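Local coordinates for protein MP-4 (Mucuna pruriens, PDB 5DSS) that is a Kunitz-type seed protein, probably related to protease inhibitors, that contributes to snake venom neutralization indirectly by stimulating cross-reactive antibodies, at residues Y21-S26 with L60-N65. Residues are numbered along the deposited sequence; the frame is centred on the assembly and turned at random.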
loop_
_atom_site.group_PDB
_atom_site.type_symbol
_atom_site.label_atom_id
_atom_site.label_comp_id
_atom_site.label_asym_id
_atom_site.label_seq_id
_atom_site.Cartn_x
_atom_site.Cartn_y
_atom_site.Cartn_z
ATOM N N TYR A 21 2.743 9.747 -5.356
ATOM C CA TYR A 21 3.981 8.990 -5.458
ATOM C C TYR A 21 3.761 7.654 -6.131
ATOM O O TYR A 21 2.669 7.345 -6.559
ATOM C CB TYR A 21 4.574 8.770 -4.061
ATOM C CG TYR A 21 4.951 10.037 -3.339
ATOM C CD1 TYR A 21 4.116 11.139 -3.357
ATOM C CD2 TYR A 21 6.148 10.141 -2.637
ATOM C CE1 TYR A 21 4.453 12.320 -2.696
ATOM C CE2 TYR A 21 6.489 11.324 -1.974
ATOM C CZ TYR A 21 5.627 12.407 -2.003
ATOM O OH TYR A 21 5.922 13.578 -1.363
ATOM N N TYR A 22 4.826 6.881 -6.263
ATOM C CA TYR A 22 4.752 5.547 -6.828
ATOM C C TYR A 22 5.556 4.752 -5.833
ATOM O O TYR A 22 6.365 5.307 -5.096
ATOM C CB TYR A 22 5.489 5.429 -8.172
ATOM C CG TYR A 22 4.925 6.119 -9.407
ATOM C CD1 TYR A 22 3.894 5.554 -10.131
ATOM C CD2 TYR A 22 5.484 7.305 -9.874
ATOM C CE1 TYR A 22 3.419 6.168 -11.272
ATOM C CE2 TYR A 22 5.027 7.918 -10.997
ATOM C CZ TYR A 22 3.994 7.357 -11.701
ATOM O OH TYR A 22 3.519 7.989 -12.845
ATOM N N ILE A 23 5.304 3.489 -5.789
ATOM C CA ILE A 23 6.077 2.591 -4.970
ATOM C C ILE A 23 6.688 1.483 -5.857
ATOM O O ILE A 23 5.982 0.630 -6.346
ATOM C CB ILE A 23 5.183 2.023 -3.843
ATOM C CG1 ILE A 23 4.046 2.976 -3.548
ATOM C CG2 ILE A 23 5.967 1.799 -2.571
ATOM C CD1 ILE A 23 3.081 2.422 -2.567
ATOM N N MET A 24 8.014 1.521 -6.049
ATOM C CA MET A 24 8.731 0.502 -6.830
ATOM C C MET A 24 9.118 -0.729 -6.011
ATOM O O MET A 24 8.965 -0.737 -4.788
ATOM C CB MET A 24 9.926 1.107 -7.578
ATOM C CG MET A 24 9.662 1.225 -9.072
ATOM S SD MET A 24 10.012 2.834 -9.836
ATOM C CE MET A 24 8.472 3.725 -9.598
ATOM N N PRO A 25 9.593 -1.793 -6.669
ATOM C CA PRO A 25 9.924 -2.949 -5.870
ATOM C C PRO A 25 11.354 -2.837 -5.412
ATOM O O PRO A 25 12.170 -3.739 -5.674
ATOM C CB PRO A 25 9.823 -4.069 -6.892
ATOM C CG PRO A 25 10.431 -3.445 -8.115
ATOM C CD PRO A 25 10.046 -1.985 -8.066
ATOM N N SER A 26 11.657 -1.734 -4.752
ATOM C CA SER A 26 12.977 -1.522 -4.188
ATOM C C SER A 26 14.072 -1.815 -5.233
ATOM O O SER A 26 14.040 -1.287 -6.352
ATOM C CB SER A 26 13.147 -2.358 -2.921
ATOM O OG SER A 26 14.252 -1.897 -2.172
ATOM N N LEU A 60 0.035 3.277 -10.497
ATOM C CA LEU A 60 -0.839 4.424 -10.254
ATOM C C LEU A 60 -0.376 5.229 -9.022
ATOM O O LEU A 60 0.000 4.635 -7.992
ATOM C CB LEU A 60 -2.270 3.911 -10.004
ATOM C CG LEU A 60 -3.427 3.824 -11.002
ATOM C CD1 LEU A 60 -3.218 2.767 -12.078
ATOM C CD2 LEU A 60 -4.693 3.508 -10.227
ATOM N N PRO A 61 -0.434 6.573 -9.109
ATOM C CA PRO A 61 -0.021 7.437 -7.992
ATOM C C PRO A 61 -0.639 7.024 -6.653
ATOM O O PRO A 61 -1.729 6.438 -6.635
ATOM C CB PRO A 61 -0.531 8.820 -8.412
ATOM C CG PRO A 61 -0.523 8.778 -9.898
ATOM C CD PRO A 61 -0.919 7.366 -10.256
ATOM N N VAL A 62 0.057 7.327 -5.557
ATOM C CA VAL A 62 -0.322 6.878 -4.232
ATOM C C VAL A 62 -0.324 8.038 -3.228
ATOM O O VAL A 62 0.745 8.561 -2.851
ATOM C CB VAL A 62 0.730 5.810 -3.802
ATOM C CG1 VAL A 62 0.214 4.973 -2.634
ATOM C CG2 VAL A 62 1.133 4.907 -4.968
ATOM N N LYS A 63 -1.513 8.430 -2.776
ATOM C CA LYS A 63 -1.636 9.579 -1.873
ATOM C C LYS A 63 -1.647 9.290 -0.363
ATOM O O LYS A 63 -2.669 8.963 0.225
ATOM C CB LYS A 63 -2.845 10.428 -2.254
ATOM C CG LYS A 63 -2.508 11.753 -2.917
ATOM C CD LYS A 63 -3.800 12.419 -3.386
ATOM C CE LYS A 63 -3.628 13.859 -3.837
ATOM N NZ LYS A 63 -2.889 14.026 -5.121
ATOM N N PHE A 64 -0.495 9.477 0.270
ATOM C CA PHE A 64 -0.384 9.295 1.705
ATOM C C PHE A 64 -0.846 10.558 2.463
ATOM O O PHE A 64 -0.031 11.421 2.797
ATOM C CB PHE A 64 1.071 8.975 2.083
ATOM C CG PHE A 64 1.573 7.627 1.597
ATOM C CD1 PHE A 64 1.868 7.403 0.259
ATOM C CD2 PHE A 64 1.817 6.599 2.507
ATOM C CE1 PHE A 64 2.352 6.170 -0.167
ATOM C CE2 PHE A 64 2.302 5.373 2.093
ATOM C CZ PHE A 64 2.566 5.156 0.754
ATOM N N ASN A 65 -2.151 10.672 2.737
ATOM C CA ASN A 65 -2.684 11.721 3.625
ATOM C C ASN A 65 -3.022 11.070 4.957
ATOM O O ASN A 65 -3.458 9.922 4.972
ATOM C CB ASN A 65 -4.003 12.310 3.084
ATOM C CG ASN A 65 -4.090 12.336 1.566
ATOM O OD1 ASN A 65 -3.132 12.685 0.887
ATOM N ND2 ASN A 65 -5.259 11.982 1.029
#
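Val62 packs its two methyls against Ile23, beside a loose backbone pairing with Tyr21. Val62 and Tyr21 trade a pair of backbone hydrogen bonds, both weak: Val62 N to Tyr21 O is 2.8 Å but bent to 127° at the hydrogen, and Tyr21 N to Val62 O stretches to 3.4 Å. The same Tyr21 O is also met by a CA-H contact from Pro61 CA, at 3.0 Å. Val62 has chi1 at -163°, which sets CG1 opposite its own backbone N and leaves CG2 beside that N, where it packs beside Tyr21 O and against Ile23 CG1.

Ile23 meets this valine at about a right angle. Its CG1 rests 3.8 Å from Val62 CG2, and its CD1 faces both methyls, 3.8 Å from Val62 CG1. The extended chi2 of the isoleucine (174°) points CD1 toward the edge of the Phe64 ring while it stays against the valine; there it sits near the ring plane, 4.3 Å from Phe64 CZ. Leu35 of strand 35-37 touches both Ile23 and Val62.

The tyrosines behave differently. Tyr22 lays its ring obliquely by the Leu60-Pro61 peptide, with CE1 4.4 Å from Pro61 N, while the hydroxyl of the buried Tyr21 is hydrogen-bonded to Leu16 N.

Strand 20-24 is the middle member of a small antiparallel sheet, with 62-63 on one flank and 177-180 on the other. The short antiparallel pairing of 20-24 with 62-63, and the apolar contacts beside it, fit the beta-trefoil fold expected for this Kunitz-type inhibitor family.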